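Local atomic coordinates of DNA photolyase (Agrobacterium tumefaciens, PDB entry 4U63), a protein that repairs cyclobutane pyrimidine dimers in ultraviolet-damaged DNA with light, using FAD as its flavin cofactor and methenyltetrahydrofolate as antenna chromophore. Residues A241-R249 with I285-E296; A25-D34 with T110-R120. All blocks are in the same frame, centred on the assembly; numbering follows the deposited sequence.

Contact 1. Residues A241-R249 with I285-E296; sequences ALKGYEEGR and IASNDISRFRKE. With FAD (flavin-adenine dinucleotide), chain C; SO4 (sulfate ion), chain F; SO4 (sulfate ion), chain G; SO4 (sulfate ion), chain I.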
loop_
_atom_site.group_PDB
_atom_site.type_symbol
_atom_site.label_atom_id
_atom_site.label_comp_id
_atom_site.label_asym_id
_atom_site.label_seq_id
_atom_site.Cartn_x
_atom_site.Cartn_y
_atom_site.Cartn_z
ATOM N N ALA A 241 -11.755 -6.745 15.371
ATOM C CA ALA A 241 -11.466 -7.881 14.490
ATOM C C ALA A 241 -10.139 -8.592 14.738
ATOM O O ALA A 241 -9.919 -9.665 14.180
ATOM C CB ALA A 241 -11.565 -7.449 13.029
ATOM N N LEU A 242 -9.252 -8.028 15.554
ATOM C CA LEU A 242 -8.069 -8.798 15.968
ATOM C C LEU A 242 -8.535 -10.138 16.540
ATOM O O LEU A 242 -7.923 -11.174 16.294
ATOM C CB LEU A 242 -7.226 -8.052 16.988
ATOM C CG LEU A 242 -6.015 -8.813 17.560
ATOM C CD1 LEU A 242 -5.088 -9.342 16.471
ATOM C CD2 LEU A 242 -5.257 -7.898 18.505
ATOM N N LYS A 243 -9.631 -10.110 17.298
ATOM C CA LYS A 243 -10.222 -11.338 17.791
ATOM C C LYS A 243 -10.821 -12.134 16.629
ATOM O O LYS A 243 -11.781 -11.686 15.971
ATOM C CB LYS A 243 -11.302 -11.074 18.845
ATOM C CG LYS A 243 -11.731 -12.360 19.537
ATOM C CD LYS A 243 -12.780 -12.127 20.593
ATOM C CE LYS A 243 -13.256 -13.433 21.225
ATOM N NZ LYS A 243 -13.826 -13.238 22.582
ATOM N N GLY A 244 -10.262 -13.318 16.403
ATOM C CA GLY A 244 -10.679 -14.202 15.310
ATOM C C GLY A 244 -10.016 -13.885 13.973
ATOM O O GLY A 244 -10.391 -14.459 12.944
ATOM N N TYR A 245 -9.023 -12.995 13.996
ATOM C CA TYR A 245 -8.311 -12.569 12.789
ATOM C C TYR A 245 -7.736 -13.750 11.995
ATOM O O TYR A 245 -7.890 -13.815 10.780
ATOM C CB TYR A 245 -7.183 -11.588 13.155
ATOM C CG TYR A 245 -6.319 -11.205 11.994
ATOM C CD1 TYR A 245 -6.790 -10.343 11.019
ATOM C CD2 TYR A 245 -5.027 -11.715 11.858
ATOM C CE1 TYR A 245 -5.997 -9.989 9.935
ATOM C CE2 TYR A 245 -4.233 -11.367 10.787
ATOM C CZ TYR A 245 -4.724 -10.502 9.834
ATOM O OH TYR A 245 -3.959 -10.154 8.776
ATOM N N GLU A 246 -7.075 -14.674 12.682
ATOM C CA GLU A 246 -6.410 -15.781 11.990
ATOM C C GLU A 246 -7.390 -16.602 11.162
ATOM O O GLU A 246 -7.113 -16.916 10.000
ATOM C CB GLU A 246 -5.659 -16.698 12.958
ATOM C CG GLU A 246 -4.934 -17.817 12.214
ATOM C CD GLU A 246 -3.965 -18.573 13.073
ATOM O OE1 GLU A 246 -4.419 -19.173 14.060
ATOM O OE2 GLU A 246 -2.754 -18.589 12.738
ATOM N N GLU A 247 -8.526 -16.943 11.765
ATOM C CA GLU A 247 -9.555 -17.738 11.095
ATOM C C GLU A 247 -10.356 -16.920 10.071
ATOM O O GLU A 247 -10.762 -17.449 9.052
ATOM C CB GLU A 247 -10.522 -18.348 12.121
ATOM C CG GLU A 247 -11.192 -19.642 11.657
ATOM C CD GLU A 247 -10.282 -20.869 11.774
ATOM O OE1 GLU A 247 -9.073 -20.718 12.077
ATOM O OE2 GLU A 247 -10.781 -21.995 11.561
ATOM N N GLY A 248 -10.582 -15.641 10.351
ATOM C CA GLY A 248 -11.461 -14.820 9.521
ATOM C C GLY A 248 -10.864 -14.171 8.289
ATOM O O GLY A 248 -11.590 -13.857 7.346
ATOM N N ARG A 249 -9.546 -13.981 8.290
ATOM C CA ARG A 249 -8.886 -13.197 7.250
ATOM C C ARG A 249 -8.923 -13.811 5.849
ATOM O O ARG A 249 -8.736 -13.087 4.886
ATOM C CB ARG A 249 -7.433 -12.885 7.641
ATOM C CG ARG A 249 -6.516 -14.096 7.747
ATOM C CD ARG A 249 -5.130 -13.676 8.197
ATOM N NE ARG A 249 -4.383 -13.086 7.095
ATOM C CZ ARG A 249 -3.780 -13.792 6.132
ATOM N NH1 ARG A 249 -3.821 -15.134 6.125
ATOM N NH2 ARG A 249 -3.128 -13.155 5.167
ATOM N N ILE A 285 -7.272 -11.625 24.183
ATOM C CA ILE A 285 -6.933 -12.009 22.811
ATOM C C ILE A 285 -6.006 -13.216 22.807
ATOM O O ILE A 285 -5.044 -13.274 23.577
ATOM C CB ILE A 285 -6.247 -10.849 22.053
ATOM C CG1 ILE A 285 -7.132 -9.583 22.044
ATOM C CG2 ILE A 285 -5.886 -11.250 20.623
ATOM C CD1 ILE A 285 -8.446 -9.718 21.287
ATOM N N ALA A 286 -6.314 -14.165 21.927
ATOM C CA ALA A 286 -5.526 -15.363 21.747
ATOM C C ALA A 286 -4.201 -15.058 21.053
ATOM O O ALA A 286 -4.140 -14.267 20.105
ATOM C CB ALA A 286 -6.309 -16.380 20.935
ATOM N N SER A 287 -3.143 -15.707 21.525
ATOM C CA SER A 287 -1.816 -15.502 20.971
ATOM C C SER A 287 -1.724 -15.809 19.464
ATOM O O SER A 287 -0.953 -15.167 18.767
ATOM C CB SER A 287 -0.788 -16.331 21.735
ATOM O OG SER A 287 -1.062 -17.709 21.607
ATOM N N ASN A 288 -2.502 -16.779 18.973
ATOM C CA ASN A 288 -2.467 -17.134 17.546
ATOM C C ASN A 288 -2.947 -15.990 16.650
ATOM O O ASN A 288 -2.424 -15.788 15.561
ATOM C CB ASN A 288 -3.253 -18.434 17.255
ATOM C CG ASN A 288 -4.758 -18.295 17.476
ATOM O OD1 ASN A 288 -5.191 -17.750 18.480
ATOM N ND2 ASN A 288 -5.558 -18.800 16.538
ATOM N N ASP A 289 -3.941 -15.236 17.114
ATOM C CA ASP A 289 -4.441 -14.088 16.348
ATOM C C ASP A 289 -3.393 -12.974 16.261
ATOM O O ASP A 289 -3.186 -12.379 15.213
ATOM C CB ASP A 289 -5.738 -13.551 16.975
ATOM C CG ASP A 289 -6.930 -14.437 16.689
ATOM O OD1 ASP A 289 -6.986 -15.044 15.597
ATOM O OD2 ASP A 289 -7.829 -14.520 17.546
ATOM N N ILE A 290 -2.742 -12.707 17.385
ATOM C CA ILE A 290 -1.683 -11.711 17.457
ATOM C C ILE A 290 -0.491 -12.120 16.590
ATOM O O ILE A 290 0.042 -11.296 15.838
ATOM C CB ILE A 290 -1.248 -11.479 18.912
ATOM C CG1 ILE A 290 -2.395 -10.778 19.681
ATOM C CG2 ILE A 290 0.035 -10.658 18.989
ATOM C CD1 ILE A 290 -2.249 -10.788 21.174
ATOM N N SER A 291 -0.085 -13.385 16.692
ATOM C CA SER A 291 1.038 -13.895 15.903
ATOM C C SER A 291 0.759 -13.759 14.411
ATOM O O SER A 291 1.604 -13.278 13.662
ATOM C CB SER A 291 1.326 -15.351 16.247
ATOM O OG SER A 291 2.442 -15.823 15.515
ATOM N N ARG A 292 -0.433 -14.166 13.989
ATOM C CA ARG A 292 -0.822 -14.066 12.567
ATOM C C ARG A 292 -0.845 -12.622 12.059
ATOM O O ARG A 292 -0.349 -12.330 10.967
ATOM C CB ARG A 292 -2.184 -14.721 12.309
ATOM C CG ARG A 292 -2.569 -14.805 10.822
ATOM C CD ARG A 292 -1.518 -15.576 10.008
ATOM N NE ARG A 292 -1.393 -16.948 10.504
ATOM C CZ ARG A 292 -0.574 -17.883 10.006
ATOM N NH1 ARG A 292 0.230 -17.617 8.980
ATOM N NH2 ARG A 292 -0.564 -19.100 10.549
ATOM N N PHE A 293 -1.407 -11.721 12.848
ATOM C CA PHE A 293 -1.425 -10.304 12.474
ATOM C C PHE A 293 0.007 -9.745 12.365
ATOM O O PHE A 293 0.338 -9.040 11.409
ATOM C CB PHE A 293 -2.260 -9.498 13.475
ATOM C CG PHE A 293 -2.354 -8.049 13.134
ATOM C CD1 PHE A 293 -2.951 -7.648 11.943
ATOM C CD2 PHE A 293 -1.830 -7.084 13.982
ATOM C CE1 PHE A 293 -3.034 -6.317 11.611
ATOM C CE2 PHE A 293 -1.913 -5.744 13.655
ATOM C CZ PHE A 293 -2.517 -5.360 12.465
ATOM N N ARG A 294 0.843 -10.070 13.343
ATOM C CA ARG A 294 2.265 -9.678 13.300
ATOM C C ARG A 294 2.963 -10.216 12.052
ATOM O O ARG A 294 3.744 -9.498 11.420
ATOM C CB ARG A 294 2.984 -10.133 14.561
ATOM C CG ARG A 294 2.654 -9.282 15.765
ATOM C CD ARG A 294 3.177 -9.897 17.043
ATOM N NE ARG A 294 2.887 -9.056 18.199
ATOM C CZ ARG A 294 3.320 -9.285 19.439
ATOM N NH1 ARG A 294 4.097 -10.330 19.714
ATOM N NH2 ARG A 294 2.987 -8.450 20.417
ATOM N N LYS A 295 2.678 -11.462 11.678
ATOM C CA LYS A 295 3.249 -12.020 10.436
ATOM C C LYS A 295 2.900 -11.162 9.222
ATOM O O LYS A 295 3.742 -10.949 8.367
ATOM C CB LYS A 295 2.804 -13.459 10.198
ATOM C CG LYS A 295 3.551 -14.464 11.062
ATOM C CD LYS A 295 3.115 -15.895 10.777
ATOM C CE LYS A 295 3.939 -16.875 11.586
ATOM N NZ LYS A 295 3.413 -18.255 11.456
ATOM N N GLU A 296 1.665 -10.658 9.161
ATOM C CA GLU A 296 1.245 -9.838 8.025
ATOM C C GLU A 296 1.992 -8.503 7.979
ATOM O O GLU A 296 2.403 -8.055 6.903
ATOM C CB GLU A 296 -0.270 -9.641 8.018
ATOM C CG GLU A 296 -1.054 -10.945 7.907
ATOM C CD GLU A 296 -0.570 -11.855 6.800
ATOM O OE1 GLU A 296 -0.381 -11.369 5.657
ATOM O OE2 GLU A 296 -0.385 -13.049 7.074
HETATM P PA FAD C . -4.311 -6.975 7.279
HETATM O O1A FAD C . -4.688 -8.405 7.057
HETATM O O2A FAD C . -4.985 -6.216 8.372
HETATM O O5B FAD C . -2.713 -6.948 7.426
HETATM C C5B FAD C . -2.031 -5.922 8.157
HETATM C C4B FAD C . -0.955 -5.249 7.317
HETATM O O4B FAD C . 0.033 -6.186 6.893
HETATM C C3B FAD C . -1.483 -4.623 6.047
HETATM O O3B FAD C . -2.101 -3.349 6.288
HETATM C C2B FAD C . -0.234 -4.554 5.195
HETATM O O2B FAD C . 0.564 -3.414 5.520
HETATM C C1B FAD C . 0.510 -5.805 5.592
HETATM N N9A FAD C . 0.284 -6.954 4.688
HETATM C C8A FAD C . -0.667 -7.895 4.825
HETATM N N7A FAD C . -0.580 -8.823 3.850
HETATM C C5A FAD C . 0.469 -8.488 3.068
HETATM C C6A FAD C . 1.091 -9.048 1.865
HETATM N N6A FAD C . 0.603 -10.175 1.310
HETATM N N1A FAD C . 2.154 -8.385 1.354
HETATM C C2A FAD C . 2.631 -7.249 1.912
HETATM N N3A FAD C . 2.099 -6.690 3.019
HETATM C C4A FAD C . 1.035 -7.258 3.622
HETATM N N1 FAD C . -0.377 -4.448 0.045
HETATM C C2 FAD C . -0.079 -3.132 0.121
HETATM O O2 FAD C . 0.064 -2.643 1.264
HETATM N N3 FAD C . 0.067 -2.364 -0.987
HETATM C C4 FAD C . -0.075 -2.869 -2.239
HETATM O O4 FAD C . 0.077 -2.156 -3.265
HETATM C C4X FAD C . -0.413 -4.299 -2.394
HETATM N N5 FAD C . -0.602 -4.896 -3.607
HETATM C C5X FAD C . -0.888 -6.228 -3.696
HETATM C C6 FAD C . -1.052 -6.845 -4.930
HETATM C C7 FAD C . -1.358 -8.205 -5.032
HETATM C C7M FAD C . -1.535 -8.857 -6.384
HETATM C C8 FAD C . -1.519 -9.015 -3.804
HETATM C C8M FAD C . -1.844 -10.492 -3.852
HETATM C C9 FAD C . -1.361 -8.413 -2.584
HETATM C C9A FAD C . -1.049 -7.056 -2.459
HETATM N N10 FAD C . -0.892 -6.437 -1.184
HETATM C C10 FAD C . -0.567 -5.071 -1.135
HETATM C "C1'" FAD C . -0.968 -7.195 0.071
HETATM C "C2'" FAD C . -2.286 -7.321 0.804
HETATM O "O2'" FAD C . -3.279 -7.835 -0.092
HETATM C "C3'" FAD C . -2.725 -6.010 1.426
HETATM O "O3'" FAD C . -1.702 -5.478 2.264
HETATM C "C4'" FAD C . -3.992 -6.251 2.246
HETATM O "O4'" FAD C . -5.065 -6.569 1.363
HETATM C "C5'" FAD C . -4.322 -5.005 3.044
HETATM O "O5'" FAD C . -5.511 -5.172 3.830
HETATM P P FAD C . -5.412 -4.993 5.423
HETATM O O1P FAD C . -6.783 -5.134 5.986
HETATM O O2P FAD C . -4.695 -3.716 5.762
HETATM O O3P FAD C . -4.494 -6.244 5.841
HETATM S S SO4 F . 2.018 -20.923 8.840
HETATM O O1 SO4 F . 1.626 -20.811 7.420
HETATM O O2 SO4 F . 2.527 -19.622 9.319
HETATM O O3 SO4 F . 3.068 -21.947 8.988
HETATM O O4 SO4 F . 0.844 -21.321 9.639
HETATM S S SO4 G . 6.607 -20.013 12.344
HETATM O O1 SO4 G . 7.964 -19.487 12.613
HETATM O O2 SO4 G . 5.650 -19.467 13.338
HETATM O O3 SO4 G . 6.188 -19.612 10.985
HETATM O O4 SO4 G . 6.644 -21.491 12.437
HETATM S S SO4 I . 3.640 -9.426 24.319
HETATM O O1 SO4 I . 2.488 -8.959 25.118
HETATM O O2 SO4 I . 4.831 -8.629 24.665
HETATM O O3 SO4 I . 3.356 -9.271 22.880
HETATM O O4 SO4 I . 3.911 -10.846 24.614
HETATM O O HOH W 1 -0.925 -17.966 14.559
HETATM O O HOH W 2 -8.656 -16.972 14.746
#

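Contact 2. Residues A25-D34 with T110-R120; sequences APVIVWFRKD and TGADTVVWNRR. With SO4 (sulfate ion), chain D; SO4 (sulfate ion), chain E.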
loop_
_atom_site.group_PDB
_atom_site.type_symbol
_atom_site.label_atom_id
_atom_site.label_comp_id
_atom_site.label_asym_id
_atom_site.label_seq_id
_atom_site.Cartn_x
_atom_site.Cartn_y
_atom_site.Cartn_z
ATOM N N ALA A 25 18.609 29.008 15.192
ATOM C CA ALA A 25 18.203 28.971 13.788
ATOM C C ALA A 25 16.981 28.058 13.597
ATOM O O ALA A 25 16.754 27.141 14.393
ATOM C CB ALA A 25 19.349 28.487 12.912
ATOM N N PRO A 26 16.184 28.309 12.546
ATOM C CA PRO A 26 15.125 27.360 12.231
ATOM C C PRO A 26 15.621 25.992 11.764
ATOM O O PRO A 26 16.824 25.793 11.474
ATOM C CB PRO A 26 14.354 28.049 11.091
ATOM C CG PRO A 26 14.678 29.494 11.226
ATOM C CD PRO A 26 16.087 29.534 11.725
ATOM N N VAL A 27 14.672 25.071 11.696
ATOM C CA VAL A 27 14.884 23.726 11.180
ATOM C C VAL A 27 13.721 23.388 10.243
ATOM O O VAL A 27 12.543 23.607 10.584
ATOM C CB VAL A 27 15.012 22.680 12.322
ATOM C CG1 VAL A 27 13.889 22.822 13.352
ATOM C CG2 VAL A 27 15.048 21.258 11.763
ATOM N N ILE A 28 14.056 22.861 9.068
ATOM C CA ILE A 28 13.061 22.435 8.099
ATOM C C ILE A 28 12.782 20.946 8.260
ATOM O O ILE A 28 13.710 20.139 8.338
ATOM C CB ILE A 28 13.535 22.727 6.659
ATOM C CG1 ILE A 28 13.655 24.247 6.461
ATOM C CG2 ILE A 28 12.582 22.127 5.632
ATOM C CD1 ILE A 28 14.536 24.643 5.314
ATOM N N VAL A 29 11.501 20.595 8.314
ATOM C CA VAL A 29 11.067 19.205 8.344
ATOM C C VAL A 29 10.382 18.917 7.026
ATOM O O VAL A 29 9.299 19.439 6.763
ATOM C CB VAL A 29 10.075 18.908 9.493
ATOM C CG1 VAL A 29 9.694 17.430 9.485
ATOM C CG2 VAL A 29 10.672 19.294 10.832
ATOM N N TRP A 30 11.005 18.080 6.208
ATOM C CA TRP A 30 10.460 17.736 4.896
ATOM C C TRP A 30 9.654 16.436 4.995
ATOM O O TRP A 30 10.231 15.375 5.200
ATOM C CB TRP A 30 11.604 17.632 3.867
ATOM C CG TRP A 30 11.168 17.193 2.496
ATOM C CD1 TRP A 30 9.908 17.294 1.949
ATOM C CD2 TRP A 30 11.991 16.594 1.491
ATOM N NE1 TRP A 30 9.906 16.788 0.687
ATOM C CE2 TRP A 30 11.167 16.348 0.374
ATOM C CE3 TRP A 30 13.346 16.229 1.430
ATOM C CZ2 TRP A 30 11.649 15.756 -0.801
ATOM C CZ3 TRP A 30 13.828 15.630 0.256
ATOM C CH2 TRP A 30 12.979 15.408 -0.843
ATOM N N PHE A 31 8.322 16.561 4.873
ATOM C CA PHE A 31 7.372 15.440 4.860
ATOM C C PHE A 31 7.227 14.841 3.459
ATOM O O PHE A 31 7.148 15.580 2.467
ATOM C CB PHE A 31 5.974 15.903 5.302
ATOM C CG PHE A 31 5.818 16.099 6.785
ATOM C CD1 PHE A 31 6.145 17.309 7.381
ATOM C CD2 PHE A 31 5.319 15.078 7.583
ATOM C CE1 PHE A 31 5.984 17.487 8.753
ATOM C CE2 PHE A 31 5.158 15.250 8.943
ATOM C CZ PHE A 31 5.484 16.460 9.533
ATOM N N ARG A 32 7.175 13.508 3.389
ATOM C CA ARG A 32 6.938 12.780 2.137
ATOM C C ARG A 32 5.817 11.721 2.336
ATOM O O ARG A 32 4.642 12.047 2.196
ATOM C CB ARG A 32 8.241 12.161 1.621
ATOM C CG ARG A 32 9.310 13.174 1.195
ATOM C CD ARG A 32 10.224 13.606 2.336
ATOM N NE ARG A 32 11.036 12.506 2.834
ATOM C CZ ARG A 32 12.128 12.031 2.231
ATOM N NH1 ARG A 32 12.561 12.559 1.083
ATOM N NH2 ARG A 32 12.787 11.006 2.778
ATOM N N LYS A 33 6.151 10.481 2.676
ATOM C CA LYS A 33 5.119 9.472 2.990
ATOM C C LYS A 33 5.281 9.109 4.467
ATOM O O LYS A 33 5.528 7.958 4.845
ATOM C CB LYS A 33 5.191 8.258 2.065
ATOM C CG LYS A 33 4.870 8.594 0.610
ATOM C CD LYS A 33 4.788 7.363 -0.283
ATOM C CE LYS A 33 4.202 7.733 -1.647
ATOM N NZ LYS A 33 4.236 6.635 -2.648
ATOM N N ASP A 34 5.142 10.140 5.290
ATOM C CA ASP A 34 5.291 10.037 6.734
ATOM C C ASP A 34 4.364 11.070 7.358
ATOM O O ASP A 34 4.756 11.827 8.236
ATOM C CB ASP A 34 6.741 10.310 7.118
ATOM C CG ASP A 34 7.213 11.715 6.691
ATOM O OD1 ASP A 34 6.550 12.346 5.833
ATOM O OD2 ASP A 34 8.240 12.193 7.222
ATOM N N THR A 110 14.461 31.561 5.494
ATOM C CA THR A 110 14.246 31.371 6.938
ATOM C C THR A 110 15.524 31.457 7.776
ATOM O O THR A 110 15.458 31.770 8.962
ATOM C CB THR A 110 13.589 30.013 7.228
ATOM O OG1 THR A 110 14.459 28.958 6.814
ATOM C CG2 THR A 110 12.240 29.889 6.514
ATOM N N GLY A 111 16.673 31.179 7.160
ATOM C CA GLY A 111 17.946 31.088 7.877
ATOM C C GLY A 111 18.152 29.746 8.574
ATOM O O GLY A 111 19.021 29.632 9.443
ATOM N N ALA A 112 17.361 28.732 8.197
ATOM C CA ALA A 112 17.457 27.395 8.790
ATOM C C ALA A 112 18.860 26.836 8.622
ATOM O O ALA A 112 19.498 27.059 7.596
ATOM C CB ALA A 112 16.446 26.450 8.154
ATOM N N ASP A 113 19.346 26.125 9.632
ATOM C CA ASP A 113 20.667 25.495 9.547
ATOM C C ASP A 113 20.581 23.973 9.399
ATOM O O ASP A 113 21.604 23.312 9.271
ATOM C CB ASP A 113 21.545 25.881 10.751
ATOM C CG ASP A 113 21.051 25.304 12.067
ATOM O OD1 ASP A 113 20.047 24.552 12.075
ATOM O OD2 ASP A 113 21.686 25.619 13.104
ATOM N N THR A 114 19.358 23.430 9.416
ATOM C CA THR A 114 19.146 21.995 9.404
ATOM C C THR A 114 17.923 21.622 8.576
ATOM O O THR A 114 16.902 22.327 8.594
ATOM C CB THR A 114 18.976 21.456 10.854
ATOM O OG1 THR A 114 20.127 21.796 11.630
ATOM C CG2 THR A 114 18.782 19.933 10.894
ATOM N N VAL A 115 18.043 20.513 7.849
ATOM C CA VAL A 115 16.912 19.873 7.208
ATOM C C VAL A 115 16.848 18.458 7.751
ATOM O O VAL A 115 17.858 17.761 7.778
ATOM C CB VAL A 115 17.039 19.802 5.676
ATOM C CG1 VAL A 115 15.790 19.156 5.079
ATOM C CG2 VAL A 115 17.261 21.188 5.082
ATOM N N VAL A 116 15.660 18.048 8.190
ATOM C CA VAL A 116 15.433 16.680 8.606
ATOM C C VAL A 116 14.330 16.027 7.788
ATOM O O VAL A 116 13.418 16.697 7.279
ATOM C CB VAL A 116 15.083 16.572 10.109
ATOM C CG1 VAL A 116 16.242 17.076 10.957
ATOM C CG2 VAL A 116 13.793 17.324 10.440
ATOM N N TRP A 117 14.429 14.712 7.665
ATOM C CA TRP A 117 13.379 13.909 7.081
ATOM C C TRP A 117 13.414 12.477 7.596
ATOM O O TRP A 117 14.411 12.018 8.149
ATOM C CB TRP A 117 13.446 13.924 5.544
ATOM C CG TRP A 117 14.720 13.374 4.883
ATOM C CD1 TRP A 117 15.138 12.063 4.840
ATOM C CD2 TRP A 117 15.686 14.121 4.128
ATOM N NE1 TRP A 117 16.314 11.963 4.122
ATOM C CE2 TRP A 117 16.670 13.209 3.677
ATOM C CE3 TRP A 117 15.823 15.478 3.799
ATOM C CZ2 TRP A 117 17.775 13.612 2.911
ATOM C CZ3 TRP A 117 16.917 15.878 3.037
ATOM C CH2 TRP A 117 17.882 14.944 2.601
ATOM N N ASN A 118 12.298 11.790 7.418
ATOM C CA ASN A 118 12.226 10.372 7.682
ATOM C C ASN A 118 12.639 9.611 6.443
ATOM O O ASN A 118 12.193 9.917 5.330
ATOM C CB ASN A 118 10.823 9.996 8.123
ATOM C CG ASN A 118 10.485 10.598 9.465
ATOM O OD1 ASN A 118 11.217 10.395 10.436
ATOM N ND2 ASN A 118 9.405 11.351 9.533
ATOM N N ARG A 119 13.497 8.619 6.648
ATOM C CA ARG A 119 14.006 7.802 5.554
ATOM C C ARG A 119 12.859 7.127 4.820
ATOM O O ARG A 119 11.831 6.763 5.430
ATOM C CB ARG A 119 14.961 6.732 6.079
ATOM C CG ARG A 119 16.245 7.290 6.619
ATOM C CD ARG A 119 17.021 6.239 7.380
ATOM N NE ARG A 119 18.102 6.865 8.126
ATOM C CZ ARG A 119 18.705 6.336 9.187
ATOM N NH1 ARG A 119 18.343 5.142 9.668
ATOM N NH2 ARG A 119 19.683 7.014 9.779
ATOM N N ARG A 120 13.033 7.005 3.513
ATOM C CA ARG A 120 12.132 6.245 2.662
ATOM C C ARG A 120 12.997 5.191 2.032
ATOM O O ARG A 120 14.112 5.468 1.607
ATOM C CB ARG A 120 11.429 7.122 1.624
ATOM C CG ARG A 120 12.339 7.910 0.704
ATOM C CD ARG A 120 11.534 8.886 -0.124
ATOM N NE ARG A 120 12.384 9.861 -0.802
ATOM C CZ ARG A 120 11.940 10.819 -1.617
ATOM N NH1 ARG A 120 10.641 10.944 -1.874
ATOM N NH2 ARG A 120 12.802 11.661 -2.178
HETATM S S SO4 D . 20.608 5.169 12.805
HETATM O O1 SO4 D . 21.228 5.932 11.706
HETATM O O2 SO4 D . 20.663 5.965 14.047
HETATM O O3 SO4 D . 21.362 3.916 12.999
HETATM O O4 SO4 D . 19.200 4.852 12.478
HETATM S S SO4 E . 21.867 10.368 8.418
HETATM O O1 SO4 E . 23.281 10.592 8.062
HETATM O O2 SO4 E . 21.378 11.408 9.337
HETATM O O3 SO4 E . 21.085 10.390 7.164
HETATM O O4 SO4 E . 21.731 9.058 9.087
HETATM O O HOH W 3 10.226 12.744 5.629
HETATM O O HOH W 4 9.315 9.907 4.288
#

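Contact 1. Residues A241-R249 with I285-E296
Ile285 opens the second segment by laying its CG2 methyl against CG of Leu242, 3.9 Å away, while its CD1 reaches CB of Lys243. In the first turn of helix 287-309, Asn288 donates from ND2 to OE1 of Glu246 at 2.8 Å, amide and carboxylate planes 63° apart; it has a second conformer, so this bond is less certain. Asp289 next takes hold of the start of helix 245-248 with both carboxylate oxygens. OD2 accepts the backbone N-H of Gly244, the N-cap residue, from above the carboxylate plane, and OD1 accepts that of Glu246 at 2.9 Å on its anti side. A water bridges OD1 to the N-H of Glu247; these N-H groups at the helix start would probably stabilise the buried negative charge. Arg292, its chain bent about CB-CG and CG-CD, makes a side-on salt bridge in which NE and NH2 both donate to Glu246 OE2, each at 3.1 Å. NH1 and NH2 also bind a sulfate, probably from the crystallisation liquor. Helix 287-309 belongs to the helical FAD-binding part of the photolyase fold, and its next turn lines the FAD pocket. Phe293 turns its ring edge to one face of Tyr245 in a T-shaped stack, planes at 89°, and the tyrosine sits as a knob among Asp289, Arg292, Phe293 and Glu296. Tyr245 OH donates to the FAD phosphate oxygen O1A at 2.6 Å. Glu296 CG lies opposite its own carbonyl carbon (chi1 -61°), the chain bends at the next bond, and its carboxylate stacks over one conformer of the Arg249 guanidinium, a less certain salt bridge with OE1 3.3 Å from NH2.

Contact 2. Residues A25-D34 with T110-R120
Strands 27-31 and 114-118 run parallel, their axes 4.8 Å apart and 25° askew, joined by backbone bonds from Ile28 N to Thr114 O, Val116 N to Ile28 O and Trp30 N to Val116 O. Val29 CG2 meets Val116 CG2 at 3.7 Å on one face of the sheet; on the other, Ile28 CD1 rests on Ala112 CB. Farther along, Trp30 CE3 lies 3.5 Å from Trp117 CE3 in an offset edge-to-face (T-shaped) stack, planes at 87°, the Trp30 edge toward the Trp117 face. The Arg32 guanidinium is sandwiched: Trp117 lies over one face in a cation-pi contact, and CD of Arg120 over the other. Its NH2 donates to Asn118 O at 2.8 Å, which, with a salt bridge to Asp129, helps set the group's rotation. Arg32 NH1 lies 3.3 Å from Arg120 NE, a closeness probably eased by Asp129, which pairs with both arginines, and by Glu60, which pairs with Arg120. Asn118 ND2 reaches the anti lone pair of Asp34 OD2 at 2.7 Å. In the Rossmann-like five-stranded sheet, central strand 27-31 and its neighbour 114-118 lie between strands 53-59 and 142-146, with helix 41-49 packed on Val27 and Val29 and helix 123-138 covering Trp30 and Trp117.

How the contacts relate
Contact 2 comes first along the chain and is complete before contact 1 begins. Their centres lie 37 Å apart and their nearest atoms about 16 Å, so they do not touch, and they share no helix or strand. Contact 2 joins the central strand 27-31 of the parallel sheet to its neighbour 114-118 in the N-terminal alpha/beta domain; contact 1 lies in the helical part, where helices 245-248 and 287-309 meet beside FAD. This is the two-domain plan of photolyases: 25-34 and 110-120 belong to the sheet's core, whereas 241-249 and 285-296 supply Tyr245, Phe293 and Glu296 to the flavin pocket. Only contact 1 therefore takes part directly in cofactor binding.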